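Local coordinates for beta-microseminoprotein (Homo sapiens, PDB 3IX0), which is a secreted, disulfide-rich homodimer of seminal plasma that interacts with PI16 and probably binds immunoglobulin, at residues Trp32-Asp35 with Asn36-Cys40. Sequence-based numbering, arbitrary orientation.
Sequences WQTD and NCETC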
ATOM      1  N   TRP B  32      13.806   8.036   0.862  1.00 26.16           N
ATOM      2  CA  TRP B  32      14.845   7.320   0.117  1.00 19.20           C
ATOM      3  C   TRP B  32      14.314   6.046  -0.525  1.00 23.39           C
ATOM      4  O   TRP B  32      13.297   5.498  -0.105  1.00 27.65           O
ATOM      5  CB  TRP B  32      16.039   6.988   1.000  1.00 12.92           C
ATOM      6  CG  TRP B  32      15.818   5.904   2.042  1.00 19.74           C
ATOM      7  CD1 TRP B  32      16.217   4.603   1.963  1.00 19.77           C
ATOM      8  CD2 TRP B  32      15.189   6.051   3.331  1.00 12.74           C
ATOM      9  NE1 TRP B  32      15.866   3.927   3.112  1.00 20.60           N
ATOM     10  CE2 TRP B  32      15.235   4.794   3.964  1.00 16.90           C
ATOM     11  CE3 TRP B  32      14.587   7.121   4.001  1.00 19.09           C
ATOM     12  CZ2 TRP B  32      14.694   4.574   5.237  1.00 19.05           C
ATOM     13  CZ3 TRP B  32      14.047   6.901   5.257  1.00 20.04           C
ATOM     14  CH2 TRP B  32      14.109   5.636   5.866  1.00 16.09           C
ATOM     15  N   GLN B  33      15.010   5.573  -1.545  1.00 22.56           N
ATOM     16  CA  GLN B  33      14.683   4.288  -2.121  1.00 27.18           C
ATOM     17  C   GLN B  33      15.666   3.265  -1.568  1.00 31.39           C
ATOM     18  O   GLN B  33      16.853   3.563  -1.382  1.00 30.58           O
ATOM     19  CB  GLN B  33      14.735   4.358  -3.647  1.00 32.49           C
ATOM     20  CG  GLN B  33      13.858   5.466  -4.235  1.00 40.48           C
ATOM     21  CD  GLN B  33      13.846   5.461  -5.765  1.00 54.97           C
ATOM     22  OE1 GLN B  33      13.943   4.400  -6.406  1.00 51.10           O
ATOM     23  NE2 GLN B  33      13.726   6.650  -6.359  1.00 57.85           N
ATOM     24  N   THR B  34      15.160   2.074  -1.272  1.00 25.53           N
ATOM     25  CA  THR B  34      15.986   1.007  -0.744  1.00 22.32           C
ATOM     26  C   THR B  34      16.607   0.215  -1.884  1.00 32.84           C
ATOM     27  O   THR B  34      16.524   0.605  -3.053  1.00 27.74           O
ATOM     28  CB  THR B  34      15.136   0.030   0.038  1.00 23.90           C
ATOM     29  OG1 THR B  34      14.184  -0.543  -0.870  1.00 26.95           O
ATOM     30  CG2 THR B  34      14.404   0.735   1.233  1.00 11.59           C
ATOM     31  N   ASP B  35      17.203  -0.923  -1.543  1.00 34.85           N
ATOM     32  CA  ASP B  35      17.765  -1.802  -2.556  1.00 41.45           C
ATOM     33  C   ASP B  35      16.849  -2.980  -2.846  1.00 34.96           C
ATOM     34  O   ASP B  35      17.267  -3.982  -3.423  1.00 36.40           O
ATOM     35  CB  ASP B  35      19.162  -2.275  -2.143  1.00 44.36           C
ATOM     36  CG  ASP B  35      20.190  -1.167  -2.239  1.00 54.53           C
ATOM     37  OD1 ASP B  35      20.093  -0.345  -3.178  1.00 55.36           O
ATOM     38  OD2 ASP B  35      21.095  -1.112  -1.380  1.00 65.11           O
ATOM     39  N   ASN B  36      15.594  -2.865  -2.433  1.00 32.41           N
ATOM     40  CA  ASN B  36      14.629  -3.923  -2.708  1.00 26.29           C
ATOM     41  C   ASN B  36      13.315  -3.311  -3.150  1.00 18.14           C
ATOM     42  O   ASN B  36      12.224  -3.703  -2.698  1.00 18.31           O
ATOM     43  CB  ASN B  36      14.465  -4.860  -1.507  1.00 27.53           C
ATOM     44  CG  ASN B  36      13.674  -4.235  -0.374  1.00 45.69           C
ATOM     45  OD1 ASN B  36      13.903  -3.080   0.018  1.00 45.66           O
ATOM     46  ND2 ASN B  36      12.732  -5.000   0.164  1.00 54.07           N
ATOM     47  N   CYS B  37      13.433  -2.319  -4.028  1.00 18.39           N
ATOM     48  CA  CYS B  37      12.262  -1.747  -4.692  1.00 15.21           C
ATOM     49  C   CYS B  37      11.231  -1.210  -3.699  1.00 16.58           C
ATOM     50  O   CYS B  37      10.030  -1.468  -3.833  1.00 14.57           O
ATOM     51  CB  CYS B  37      11.630  -2.792  -5.618  1.00 14.05           C
ATOM     52  SG  CYS B  37      12.772  -3.289  -6.955  1.00 16.25           S
ATOM     53  N   GLU B  38      11.707  -0.465  -2.699  1.00 16.51           N
ATOM     54  CA  GLU B  38      10.805   0.232  -1.799  1.00 19.82           C
ATOM     55  C   GLU B  38      11.142   1.694  -1.716  1.00 18.66           C
ATOM     56  O   GLU B  38      12.291   2.115  -1.906  1.00 19.05           O
ATOM     57  CB  GLU B  38      10.836  -0.366  -0.387  1.00 20.19           C
ATOM     58  CG  GLU B  38      10.439  -1.835  -0.314  1.00 28.60           C
ATOM     59  CD  GLU B  38      10.629  -2.416   1.084  1.00 36.62           C
ATOM     60  OE1 GLU B  38      11.392  -1.834   1.867  1.00 31.07           O
ATOM     61  OE2 GLU B  38      10.007  -3.452   1.404  1.00 51.04           O
ATOM     62  N   THR B  39      10.122   2.473  -1.401  1.00 15.79           N
ATOM     63  CA  THR B  39      10.325   3.857  -1.039  1.00 17.93           C
ATOM     64  C   THR B  39       9.932   4.024   0.431  1.00 16.85           C
ATOM     65  O   THR B  39       8.815   3.675   0.841  1.00 11.67           O
ATOM     66  CB  THR B  39       9.547   4.830  -1.968  1.00 20.89           C
ATOM     67  OG1 THR B  39       9.601   6.145  -1.413  1.00 30.70           O
ATOM     68  CG2 THR B  39       8.073   4.425  -2.108  1.00 21.88           C
ATOM     69  N   CYS B  40      10.868   4.534   1.218  1.00 12.32           N
ATOM     70  CA  CYS B  40      10.675   4.741   2.647  1.00 12.90           C
ATOM     71  C   CYS B  40      10.724   6.216   2.993  1.00 17.81           C
ATOM     72  O   CYS B  40      11.434   6.981   2.349  1.00 24.09           O
ATOM     73  CB  CYS B  40      11.784   4.031   3.431  1.00  8.34           C
ATOM     74  SG  CYS B  40      11.771   2.262   3.251  1.00 16.59           S
TER
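W32 and C40 form an antiparallel hydrogen-bonded pair in the beta hairpin of strands 31-33 and 38-42. W32 N donates to C40 O (3.0 Å) and C40 N returns a bond to W32 O (2.9 Å), the latter nearly straight at 171°. Q33 and T39 make the next, non-hydrogen-bonded pair. At the loop end, T34 N reaches E38 O at 2.9 Å. Strand 31-33 is an outermost strand of the chain's four-stranded sheet, and strand 46-51 lies beyond 38-42.

The T34 side chain ties the connection together. Its chi1 of 62° sets OG1 between the backbone N and the carbonyl carbon, facing the turn. T34 OG1 donates to N36 OD1 at 2.7 Å, tilted 29° from the amide carbonyl plane, and accepts a more bent bond from E38 N (3.1 Å). N36 ND2 also makes a weak bond to E38 OE2. The CB of D35 is directed away from the other arm, and OD2 forms a salt bridge with K22 NZ.

On the face shared by W32 and C40, the indole lies over the cysteine. The ring of H26 stacks with W32. C40 is disulfide-bonded to C49, and C37 in the loop to C73. The T34 methyl CG2 packs against C40 SG at 3.7 Å. C40 CB sits over the six-membered ring of W32, 3.6 Å from its centroid, in a CH-pi contact closest to CZ2.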